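Local structure of Lpg0393 helical bundle domain-containing protein (Legionella pneumophila subsp. pneumophila str. Philadelphia 1, 4R0G) at residues Y17-F20 / L21-P24; I61-F64 / A65-Y68; E7-Q10 / A11-G15; D163-Y166 / S167-L171; E50-N53 / N54-L58. The protein acts as a guanine-nucleotide exchange factor for the small GTPases Rab5, Rab21 and Rab22, probably through its VPS9-like domain. One frame throughout, in Å; residues are numbered along the deposited sequence.

Contact 1: Y17-F20 / L21-P24; sequences YLLF and LQWP
Phe20 and Trp23 stand at the two ends of a type I beta turn that joins the short helix 17-20 to helix 23-30 within the VPS9-like part of the fold. The turn is closed by Trp23 N, which donates to Phe20 O over 3.1 Å. Just before it, Leu21 N makes a four-residue helical bond to Tyr17 O at 2.8 Å. The chain then tightens: Gln22 N bonds to Leu19 O at 2.9 Å, three residues back.

The buried side is dense and apolar. CG of Phe20 and CG of Trp23 both lie anti to their own backbone N (chi1 158° and -170°), which sends the two rings off the same side of the turn. They meet with CE1 of Phe20 at 3.6 Å from CE3 of Trp23, the planes inclined at 36°. Leu21 closes in on the phenylalanine through CD2, 4.0 Å from CD2 of Phe20. Leu12, Leu67 and Ile89 pack on Phe20, and Trp51 meets the indole edge-to-face.

The other side is looser and partly open to solvent. There Leu19 and Gln22 both touch Thr211, and their side chains run obliquely past one another, the extended glutamine bringing NE2 to 3.4 Å from CD1 of Leu19.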
# COMPACT_ATOMS: atom_id res chain seq x y z
N TYR A 17 -2.59 -8.19 -16.92
CA TYR A 17 -3.02 -8.60 -15.60
C TYR A 17 -4.15 -7.75 -15.01
O TYR A 17 -5.12 -8.30 -14.49
CB TYR A 17 -1.84 -8.70 -14.65
CG TYR A 17 -0.84 -9.79 -14.96
CD1 TYR A 17 -1.21 -11.12 -15.01
CD2 TYR A 17 0.50 -9.49 -15.14
CE1 TYR A 17 -0.26 -12.13 -15.27
CE2 TYR A 17 1.44 -10.47 -15.39
CZ TYR A 17 1.06 -11.79 -15.45
OH TYR A 17 2.02 -12.74 -15.70
N LEU A 18 -4.02 -6.42 -15.11
CA LEU A 18 -5.06 -5.50 -14.62
C LEU A 18 -6.38 -5.86 -15.24
O LEU A 18 -7.41 -5.81 -14.57
CB LEU A 18 -4.72 -4.05 -14.93
CG LEU A 18 -3.73 -3.59 -13.89
CD1 LEU A 18 -3.10 -2.28 -14.26
CD2 LEU A 18 -4.49 -3.56 -12.58
N LEU A 19 -6.33 -6.26 -16.51
CA LEU A 19 -7.52 -6.74 -17.18
C LEU A 19 -7.95 -8.09 -16.61
O LEU A 19 -9.13 -8.29 -16.33
CB LEU A 19 -7.29 -6.79 -18.70
CG LEU A 19 -8.46 -7.40 -19.48
CD1 LEU A 19 -9.74 -6.60 -19.19
CD2 LEU A 19 -8.13 -7.52 -20.99
N PHE A 20 -7.01 -9.00 -16.43
CA PHE A 20 -7.38 -10.32 -15.91
C PHE A 20 -8.12 -10.23 -14.57
O PHE A 20 -9.09 -10.95 -14.36
CB PHE A 20 -6.17 -11.21 -15.77
CG PHE A 20 -6.37 -12.33 -14.79
CD1 PHE A 20 -7.18 -13.41 -15.11
CD2 PHE A 20 -5.71 -12.34 -13.56
CE1 PHE A 20 -7.38 -14.46 -14.23
CE2 PHE A 20 -5.90 -13.41 -12.68
CZ PHE A 20 -6.73 -14.48 -13.04
N LEU A 21 -7.66 -9.31 -13.72
CA LEU A 21 -8.24 -9.01 -12.39
C LEU A 21 -9.66 -8.42 -12.42
O LEU A 21 -10.24 -8.16 -11.37
CB LEU A 21 -7.32 -8.08 -11.59
CG LEU A 21 -5.97 -8.66 -11.14
CD1 LEU A 21 -5.20 -7.68 -10.32
CD2 LEU A 21 -6.17 -9.93 -10.36
N GLN A 22 -10.17 -8.18 -13.62
CA GLN A 22 -11.50 -7.60 -13.81
C GLN A 22 -12.54 -8.71 -13.91
O GLN A 22 -13.76 -8.50 -13.97
CB GLN A 22 -11.49 -6.81 -15.11
CG GLN A 22 -12.14 -5.46 -15.09
CD GLN A 22 -11.72 -4.65 -16.31
OE1 GLN A 22 -10.91 -3.73 -16.20
NE2 GLN A 22 -12.26 -5.00 -17.49
N TRP A 23 -11.99 -9.92 -13.95
CA TRP A 23 -12.74 -11.15 -14.08
C TRP A 23 -13.83 -11.31 -13.04
O TRP A 23 -14.99 -11.57 -13.38
CB TRP A 23 -11.77 -12.32 -13.97
CG TRP A 23 -12.29 -13.65 -14.31
CD1 TRP A 23 -13.35 -13.93 -15.12
CD2 TRP A 23 -11.75 -14.90 -13.88
NE1 TRP A 23 -13.51 -15.29 -15.22
CE2 TRP A 23 -12.55 -15.91 -14.47
CE3 TRP A 23 -10.68 -15.26 -13.05
CZ2 TRP A 23 -12.31 -17.29 -14.25
CZ3 TRP A 23 -10.44 -16.63 -12.83
CH2 TRP A 23 -11.26 -17.63 -13.44
N PRO A 24 -13.47 -11.19 -11.74
CA PRO A 24 -14.54 -11.50 -10.80
C PRO A 24 -15.70 -10.48 -10.84
O PRO A 24 -16.82 -10.79 -10.40
CB PRO A 24 -13.81 -11.59 -9.45
CG PRO A 24 -12.57 -10.87 -9.61
CD PRO A 24 -12.21 -10.83 -11.05

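Contact 2: I61-F64 / A65-Y68; sequences IKKF and AILY
Tyr68 N donates to Phe64 O at 3.0 Å in a nearly straight bond (164°), and Leu67 N reaches Lys63 O at 3.3 Å just as directly. Two residues earlier the pattern is less regular: Ala65 N lies 2.9 Å from Ile61 O but is bent to 131°, and the bonds to Lys62 O, from Ala65 N and Ile66 N, are weak. The ammonium group of Lys63 turns away from this backbone to a salt bridge with Asp59 and a hydrogen bond to Arg13 O.

The aliphatic part of Lys63 runs side by side with Ile66, CG lying 4.1 Å from CD1 of the isoleucine. Packing on the buried flank centres on Phe64. With CG anti to the backbone N (chi1 180°), its ring projects from the helix, leaning slightly toward the next turn, where CE1 comes to 4.2 Å from CD1 of Leu67 and CE2 to 4.3 Å from CD1 of Tyr68. Phe20, Ile89 and Leu93 pack against the same side chain, while Lys62, on the exposed flank, makes a cation-pi contact with Trp149. This division of apolar and charged residues marks helix 58-71 as an amphipathic helix of the all-helical VPS9-like domain.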
# COMPACT_ATOMS: atom_id res chain seq x y z
N ILE A 61 -1.61 -21.49 -13.69
CA ILE A 61 -1.10 -21.38 -12.33
C ILE A 61 0.21 -20.61 -12.30
O ILE A 61 0.38 -19.68 -11.51
CB ILE A 61 -0.88 -22.79 -11.76
CG1 ILE A 61 -2.20 -23.53 -11.78
CG2 ILE A 61 -0.31 -22.76 -10.37
CD1 ILE A 61 -2.05 -24.96 -11.46
N LYS A 62 1.14 -20.99 -13.18
CA LYS A 62 2.48 -20.38 -13.16
C LYS A 62 2.49 -18.89 -13.51
O LYS A 62 3.32 -18.13 -13.01
CB LYS A 62 3.44 -21.18 -14.05
CG LYS A 62 4.14 -22.29 -13.30
CD LYS A 62 5.27 -22.89 -14.07
CE LYS A 62 5.92 -24.03 -13.28
NZ LYS A 62 6.90 -24.80 -14.12
N LYS A 63 1.57 -18.49 -14.38
CA LYS A 63 1.47 -17.09 -14.76
C LYS A 63 0.81 -16.35 -13.62
O LYS A 63 1.16 -15.22 -13.29
CB LYS A 63 0.72 -16.91 -16.08
CG LYS A 63 1.64 -16.87 -17.27
CD LYS A 63 0.97 -17.36 -18.54
CE LYS A 63 2.01 -17.75 -19.60
NZ LYS A 63 1.39 -18.20 -20.89
N PHE A 64 -0.13 -17.02 -12.98
CA PHE A 64 -0.81 -16.40 -11.87
C PHE A 64 0.20 -16.20 -10.74
O PHE A 64 0.07 -15.28 -9.92
CB PHE A 64 -2.01 -17.25 -11.44
CG PHE A 64 -2.76 -16.67 -10.29
CD1 PHE A 64 -3.58 -15.57 -10.47
CD2 PHE A 64 -2.62 -17.22 -9.00
CE1 PHE A 64 -4.27 -15.02 -9.40
CE2 PHE A 64 -3.32 -16.67 -7.91
CZ PHE A 64 -4.14 -15.57 -8.12
N ALA A 65 1.24 -17.05 -10.72
CA ALA A 65 2.29 -16.93 -9.71
C ALA A 65 3.01 -15.60 -9.89
O ALA A 65 3.28 -14.88 -8.91
CB ALA A 65 3.26 -18.07 -9.77
N ILE A 66 3.30 -15.26 -11.15
CA ILE A 66 3.94 -13.98 -11.44
C ILE A 66 3.10 -12.86 -10.81
O ILE A 66 3.61 -12.07 -10.00
CB ILE A 66 4.10 -13.73 -12.94
CG1 ILE A 66 4.85 -14.89 -13.60
CG2 ILE A 66 4.87 -12.48 -13.17
CD1 ILE A 66 4.55 -15.01 -15.08
N LEU A 67 1.81 -12.84 -11.15
CA LEU A 67 0.90 -11.82 -10.65
C LEU A 67 1.01 -11.69 -9.12
O LEU A 67 1.18 -10.60 -8.60
CB LEU A 67 -0.54 -12.15 -11.06
CG LEU A 67 -1.52 -10.99 -11.33
CD1 LEU A 67 -2.95 -11.39 -10.98
CD2 LEU A 67 -1.16 -9.71 -10.61
N TYR A 68 0.95 -12.81 -8.42
CA TYR A 68 1.05 -12.83 -6.97
C TYR A 68 2.37 -12.26 -6.47
O TYR A 68 2.40 -11.43 -5.57
CB TYR A 68 0.94 -14.25 -6.46
CG TYR A 68 0.31 -14.31 -5.11
CD1 TYR A 68 -1.06 -14.45 -4.99
CD2 TYR A 68 1.08 -14.20 -3.95
CE1 TYR A 68 -1.66 -14.51 -3.74
CE2 TYR A 68 0.49 -14.24 -2.69
CZ TYR A 68 -0.88 -14.40 -2.59
OH TYR A 68 -1.50 -14.45 -1.37

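Contact 3: E7-Q10 / A11-G15; sequences EYLQ and ALRDG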
# COMPACT_ATOMS: atom_id res chain seq x y z
N GLU A 7 -12.06 -15.21 -22.49
CA GLU A 7 -11.45 -13.94 -22.80
C GLU A 7 -10.55 -13.52 -21.64
O GLU A 7 -9.35 -13.22 -21.85
CB GLU A 7 -12.52 -12.88 -23.08
CG GLU A 7 -12.78 -12.66 -24.55
CD GLU A 7 -13.85 -11.61 -24.80
OE1 GLU A 7 -14.87 -11.61 -24.07
OE2 GLU A 7 -13.67 -10.78 -25.72
N TYR A 8 -11.10 -13.51 -20.42
CA TYR A 8 -10.32 -13.16 -19.24
C TYR A 8 -9.11 -14.05 -19.03
O TYR A 8 -7.98 -13.56 -18.92
CB TYR A 8 -11.18 -13.04 -18.00
CG TYR A 8 -12.01 -11.77 -17.99
CD1 TYR A 8 -11.40 -10.54 -17.86
CD2 TYR A 8 -13.39 -11.80 -18.12
CE1 TYR A 8 -12.14 -9.37 -17.87
CE2 TYR A 8 -14.14 -10.65 -18.13
CZ TYR A 8 -13.51 -9.43 -18.01
OH TYR A 8 -14.24 -8.25 -18.01
N LEU A 9 -9.31 -15.37 -19.00
CA LEU A 9 -8.18 -16.28 -18.90
C LEU A 9 -7.15 -16.11 -20.02
O LEU A 9 -5.96 -16.34 -19.83
CB LEU A 9 -8.65 -17.72 -18.81
CG LEU A 9 -9.52 -17.95 -17.58
CD1 LEU A 9 -10.10 -19.35 -17.62
CD2 LEU A 9 -8.71 -17.73 -16.30
N GLN A 10 -7.60 -15.68 -21.20
CA GLN A 10 -6.66 -15.39 -22.29
C GLN A 10 -5.75 -14.25 -21.87
O GLN A 10 -4.53 -14.35 -21.97
CB GLN A 10 -7.39 -15.04 -23.59
CG GLN A 10 -6.48 -15.05 -24.83
CD GLN A 10 -5.64 -16.33 -24.95
OE1 GLN A 10 -6.17 -17.44 -24.89
NE2 GLN A 10 -4.31 -16.16 -25.10
N ALA A 11 -6.36 -13.19 -21.36
CA ALA A 11 -5.61 -12.05 -20.83
C ALA A 11 -4.58 -12.48 -19.79
O ALA A 11 -3.45 -11.97 -19.78
CB ALA A 11 -6.58 -11.00 -20.27
N LEU A 12 -4.97 -13.42 -18.92
CA LEU A 12 -4.02 -13.96 -17.93
C LEU A 12 -2.83 -14.67 -18.61
O LEU A 12 -1.68 -14.55 -18.18
CB LEU A 12 -4.70 -14.88 -16.91
CG LEU A 12 -3.68 -15.64 -16.05
CD1 LEU A 12 -3.04 -14.69 -15.04
CD2 LEU A 12 -4.23 -16.88 -15.35
N ARG A 13 -3.11 -15.39 -19.69
CA ARG A 13 -2.06 -16.14 -20.38
C ARG A 13 -1.16 -15.18 -21.15
O ARG A 13 0.03 -15.41 -21.30
CB ARG A 13 -2.65 -17.22 -21.32
CG ARG A 13 -3.28 -18.46 -20.63
CD ARG A 13 -4.64 -18.86 -21.24
NE ARG A 13 -5.44 -19.79 -20.39
CZ ARG A 13 -6.68 -20.21 -20.66
NH1 ARG A 13 -7.30 -19.81 -21.77
NH2 ARG A 13 -7.32 -21.04 -19.83
N ASP A 14 -1.76 -14.08 -21.61
CA ASP A 14 -1.05 -13.07 -22.42
C ASP A 14 -0.22 -12.17 -21.53
O ASP A 14 0.72 -11.51 -22.00
CB ASP A 14 -2.03 -12.18 -23.20
CG ASP A 14 -2.94 -12.97 -24.14
OD1 ASP A 14 -2.56 -14.10 -24.56
OD2 ASP A 14 -4.04 -12.42 -24.47
N GLY A 15 -0.57 -12.13 -20.25
CA GLY A 15 0.11 -11.27 -19.31
C GLY A 15 -0.62 -9.96 -19.05
O GLY A 15 -0.07 -9.06 -18.42
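Gln10 O is gripped by two backbone donors of the following turn: Asp14 N at 2.8 Å, and Arg13 N, whose bond at 2.9 Å is weak and strongly bent. Arg13 N also bonds to Leu9 O at 3.0 Å, which makes it a shared donor at this point of the helix. The side chains of Gln10 and Asp14 repeat the link on the exposed surface. Gln10 is bent at its second torsion (chi2 49°), which swings the amide forward along the helix toward Asp14, and NE2 donates to Asp14 OD1 over 2.8 Å. The carboxylate is met on its syn side, somewhat out of its plane, and the amide and carboxylate planes are turned 43° apart.

Helix 5-14 stops here in a Schellman motif. Gly15, with positive phi, is the C-prime residue; its N makes a weak bond to Leu12 O, and the N of the residue after it turns back to Ala11 O.

On the flank facing the rest of the domain, Arg13 lies across Leu9. CB of the leucine sits 3.6 Å above the guanidinium plane and over its centre, while OE1 of Gln10 lies near the plane at the edge, 4.1 Å from NH1 of Arg13. The polar rim of this flat group is directed to other parts of the fold: NE forms a salt bridge with Asp60, near the start of helix 58-71, and NH2 donates to Asn54 O in the loop after helix 40-53.

Contact 4: D163-Y166 / S167-L171; sequences DQIY and SVTYL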
# COMPACT_ATOMS: atom_id res chain seq x y z
N ASP A 163 6.14 -2.93 -13.61
CA ASP A 163 6.22 -1.59 -14.16
C ASP A 163 4.95 -1.26 -14.91
O ASP A 163 4.50 -0.10 -14.88
CB ASP A 163 7.48 -1.41 -15.04
CG ASP A 163 8.78 -1.40 -14.21
OD1 ASP A 163 8.87 -0.68 -13.18
OD2 ASP A 163 9.73 -2.12 -14.59
N GLN A 164 4.35 -2.27 -15.54
CA GLN A 164 3.15 -2.03 -16.35
C GLN A 164 1.81 -2.09 -15.60
O GLN A 164 0.80 -1.56 -16.07
CB GLN A 164 3.15 -2.89 -17.64
CG GLN A 164 3.21 -4.38 -17.42
CD GLN A 164 3.53 -5.16 -18.69
OE1 GLN A 164 2.65 -5.47 -19.51
NE2 GLN A 164 4.81 -5.50 -18.85
N ILE A 165 1.80 -2.72 -14.43
CA ILE A 165 0.66 -2.61 -13.52
C ILE A 165 0.73 -1.29 -12.76
O ILE A 165 -0.26 -0.55 -12.67
CB ILE A 165 0.66 -3.75 -12.50
CG1 ILE A 165 0.26 -5.06 -13.16
CG2 ILE A 165 -0.29 -3.46 -11.35
CD1 ILE A 165 0.34 -6.23 -12.20
N TYR A 166 1.90 -0.99 -12.20
CA TYR A 166 2.04 0.16 -11.32
C TYR A 166 1.87 1.41 -12.15
O TYR A 166 1.38 2.42 -11.67
CB TYR A 166 3.41 0.17 -10.65
CG TYR A 166 3.44 0.85 -9.30
CD1 TYR A 166 2.29 1.34 -8.72
CD2 TYR A 166 4.63 0.98 -8.60
CE1 TYR A 166 2.30 1.96 -7.48
CE2 TYR A 166 4.66 1.61 -7.35
CZ TYR A 166 3.49 2.10 -6.80
OH TYR A 166 3.52 2.71 -5.55
N SER A 167 2.28 1.31 -13.40
CA SER A 167 2.11 2.39 -14.34
C SER A 167 0.70 2.97 -14.26
O SER A 167 0.52 4.19 -14.19
CB SER A 167 2.34 1.86 -15.76
OG SER A 167 2.31 2.92 -16.69
N VAL A 168 -0.29 2.08 -14.29
CA VAL A 168 -1.68 2.50 -14.22
C VAL A 168 -2.08 2.73 -12.79
O VAL A 168 -2.78 3.67 -12.43
CB VAL A 168 -2.61 1.41 -14.71
CG1 VAL A 168 -4.04 1.89 -14.59
CG2 VAL A 168 -2.27 1.03 -16.13
N THR A 169 -1.64 1.82 -11.96
CA THR A 169 -2.22 1.70 -10.65
C THR A 169 -1.80 2.86 -9.75
O THR A 169 -2.58 3.35 -8.95
CB THR A 169 -1.90 0.30 -10.10
OG1 THR A 169 -3.06 -0.22 -9.47
CG2 THR A 169 -0.74 0.34 -9.15
N TYR A 170 -0.57 3.33 -9.92
CA TYR A 170 -0.06 4.45 -9.13
C TYR A 170 -0.93 5.68 -9.32
O TYR A 170 -1.27 6.35 -8.35
CB TYR A 170 1.40 4.73 -9.50
CG TYR A 170 1.99 5.89 -8.75
CD1 TYR A 170 2.32 5.77 -7.41
CD2 TYR A 170 2.22 7.10 -9.39
CE1 TYR A 170 2.87 6.84 -6.71
CE2 TYR A 170 2.76 8.18 -8.70
CZ TYR A 170 3.09 8.04 -7.37
OH TYR A 170 3.63 9.12 -6.70
N LEU A 171 -1.29 5.96 -10.58
CA LEU A 171 -2.28 6.98 -10.93
C LEU A 171 -3.59 6.79 -10.23
O LEU A 171 -4.19 7.77 -9.80
CB LEU A 171 -2.57 7.00 -12.42
CG LEU A 171 -1.66 7.85 -13.31
CD1 LEU A 171 -2.30 7.98 -14.65
CD2 LEU A 171 -1.41 9.23 -12.69
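Thr169 N and Tyr170 N bond to Ile165 O and Tyr166 O, each at 2.8 Å, in the four-residue pattern of the long helix 155-183, and a weak bond from Val168 N gives Ile165 O a second donor.

The side chains are dominated by two tyrosines one turn apart. Tyr170 presents an edge to the face of Tyr166 in an offset edge-to-face pair, with the centroids 5.6 Å apart and the planes at 89°. The first torsion of Tyr166 (chi1 -152°) carries its ring outward beside the next turn, where CE1 comes to 3.5 Å from CB of Tyr170. Thr169 fills in from a different direction: its methyl CG2 lies at the rim of the same ring, near its plane and beside CD1. The threonine OG1 is turned to weak bonds with Pro77 O and Tyr173 OH.

On another flank of the helix, Ile165 packs on Tyr17 and Val168 on Leu18, joining it to the short helix 17-20. The tyrosine flank lies against the second subunit. Tyr170 packs on Tyr166 of that subunit, and Asp163 OD1 forms a salt bridge with Lys243 of the second subunit.

Tyr166 OH bonds to Arg79 NH2 of its own chain and weakly to Tyr166 OH of the second subunit. The neighbouring guanidinium would be expected to polarise this hydroxyl, while the tyrosine rings supply an apolar surface to this part of the subunit interface, where ring packing is combined with a salt bridge and hydroxyl bonds.

Contact 5: E50-N53 / N54-L58; sequences EWLN and NGFCL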
# COMPACT_ATOMS: atom_id res chain seq x y z
N GLU A 50 -16.06 -21.90 -13.27
CA GLU A 50 -15.73 -21.22 -14.50
C GLU A 50 -14.30 -21.51 -15.01
O GLU A 50 -14.05 -21.73 -16.19
CB GLU A 50 -15.98 -19.74 -14.32
CG GLU A 50 -16.36 -19.08 -15.59
CD GLU A 50 -17.75 -19.42 -16.06
OE1 GLU A 50 -18.70 -19.31 -15.26
OE2 GLU A 50 -17.91 -19.78 -17.24
N TRP A 51 -13.36 -21.55 -14.11
CA TRP A 51 -11.99 -21.72 -14.51
C TRP A 51 -11.77 -23.16 -14.98
O TRP A 51 -10.91 -23.43 -15.81
CB TRP A 51 -11.12 -21.38 -13.30
CG TRP A 51 -9.74 -21.00 -13.61
CD1 TRP A 51 -9.08 -21.17 -14.79
CD2 TRP A 51 -8.81 -20.39 -12.70
NE1 TRP A 51 -7.79 -20.70 -14.68
CE2 TRP A 51 -7.60 -20.21 -13.41
CE3 TRP A 51 -8.88 -19.99 -11.36
CZ2 TRP A 51 -6.46 -19.63 -12.82
CZ3 TRP A 51 -7.74 -19.42 -10.77
CH2 TRP A 51 -6.56 -19.25 -11.50
N LEU A 52 -12.54 -24.09 -14.42
CA LEU A 52 -12.40 -25.49 -14.77
C LEU A 52 -13.00 -25.80 -16.14
O LEU A 52 -12.54 -26.70 -16.86
CB LEU A 52 -13.01 -26.39 -13.67
CG LEU A 52 -12.19 -26.51 -12.37
CD1 LEU A 52 -12.85 -27.44 -11.37
CD2 LEU A 52 -10.77 -26.98 -12.66
N ASN A 53 -14.04 -25.05 -16.51
CA ASN A 53 -14.60 -25.16 -17.85
C ASN A 53 -13.86 -24.37 -18.92
O ASN A 53 -14.05 -24.55 -20.12
CB ASN A 53 -16.07 -24.76 -17.81
CG ASN A 53 -16.87 -25.71 -16.97
OD1 ASN A 53 -16.77 -26.91 -17.14
ND2 ASN A 53 -17.62 -25.18 -16.03
N ASN A 54 -13.04 -23.44 -18.49
CA ASN A 54 -12.28 -22.63 -19.40
C ASN A 54 -10.84 -23.04 -19.56
O ASN A 54 -9.98 -22.25 -19.92
CB ASN A 54 -12.60 -21.14 -19.28
CG ASN A 54 -14.03 -20.84 -19.77
OD1 ASN A 54 -14.24 -20.35 -20.89
ND2 ASN A 54 -15.02 -21.18 -18.93
N GLY A 55 -10.59 -24.28 -19.18
CA GLY A 55 -9.33 -24.94 -19.49
C GLY A 55 -8.24 -24.63 -18.50
O GLY A 55 -7.09 -24.32 -18.87
N PHE A 56 -8.61 -24.71 -17.22
CA PHE A 56 -7.64 -24.58 -16.15
C PHE A 56 -6.44 -25.51 -16.41
O PHE A 56 -6.60 -26.65 -16.86
CB PHE A 56 -8.29 -24.87 -14.78
CG PHE A 56 -7.34 -24.71 -13.64
CD1 PHE A 56 -6.93 -23.45 -13.24
CD2 PHE A 56 -6.83 -25.81 -12.98
CE1 PHE A 56 -6.00 -23.29 -12.18
CE2 PHE A 56 -5.92 -25.66 -11.93
CZ PHE A 56 -5.51 -24.40 -11.53
N CYS A 57 -5.24 -25.02 -16.18
CA CYS A 57 -4.08 -25.82 -16.47
C CYS A 57 -2.82 -25.29 -15.79
O CYS A 57 -2.79 -24.18 -15.28
CB CYS A 57 -3.84 -25.80 -17.98
SG CYS A 57 -3.02 -24.27 -18.48
N LEU A 58 -1.75 -26.08 -15.89
CA LEU A 58 -0.52 -25.83 -15.17
C LEU A 58 0.06 -24.45 -15.48
O LEU A 58 0.52 -23.74 -14.58
CB LEU A 58 0.47 -26.96 -15.47
CG LEU A 58 1.77 -26.98 -14.67
CD1 LEU A 58 1.45 -27.18 -13.18
CD2 LEU A 58 2.67 -28.09 -15.19
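Phe56 stands edge-on above the indole of Trp51. The two planes are almost perpendicular (86°), and the centroids of the phenylalanine ring and the five-membered ring are 4.6 Å apart, a T-shaped pair in which Phe56 gives the edge and Trp51 the face. CD1 is the leading atom, 3.3 Å from CE2 of Trp51 and displaced toward the rim of the indole, and CE1 follows at 3.7 Å from CZ2. CG of Phe56 is anti to its backbone N (chi1 -178°), which turns the ring back toward the helix just ended. Leu52 supports it from another direction, with CD2 lying 3.9 Å from CB of Phe56. NE1 of the indole donates a hydrogen bond to Asp60, which helps fix the rotation of the ring.

The polar half of the contact closes the end of helix 40-53. Asn54 runs alongside Glu50 in the same direction, and its ND2 donates to Glu50 O at 3.0 Å in a fairly straight bond (159°), with the acceptor in the amide plane. Asn54 N adds a weak bond to the same carbonyl, which is thus held from both the backbone and the side chain. Phe56 N makes a weak bond to Trp51 O at 3.0 Å, past Gly55 with its positive phi. The carboxylate of Glu50 has its main partner in Tyr31.

Beyond Phe56, Cys57 is the N-cap of helix 58-71, so the loop leads directly from one helix to the next. Leu9 of helix 5-14, Trp23 of helix 23-30 and Ile89 of helix 80-101 pack round Trp51, while Phe56 touches Cys96 and Leu100.

Contact 1 is the buried one, a turn whose rings and leucines meet all the others: Trp23 touches Trp51 of contact 5, Phe20 touches Leu12 of contact 3, Tyr17 and Leu21 touch Leu67 of contact 2, and Leu18 touches contact 4. Contacts 2, 3 and 5 are partly buried, with charged or amide groups toward their outer sides; Arg13 connects contact 3 to contact 2 through its backbone and to contact 5 through its side chain. Contacts 3 and 5 both contain helix ends, closed by a Schellman motif in one and an asparagine in the other. Contact 4, about 28 Å from contact 5 between centres, alone faces the second subunit.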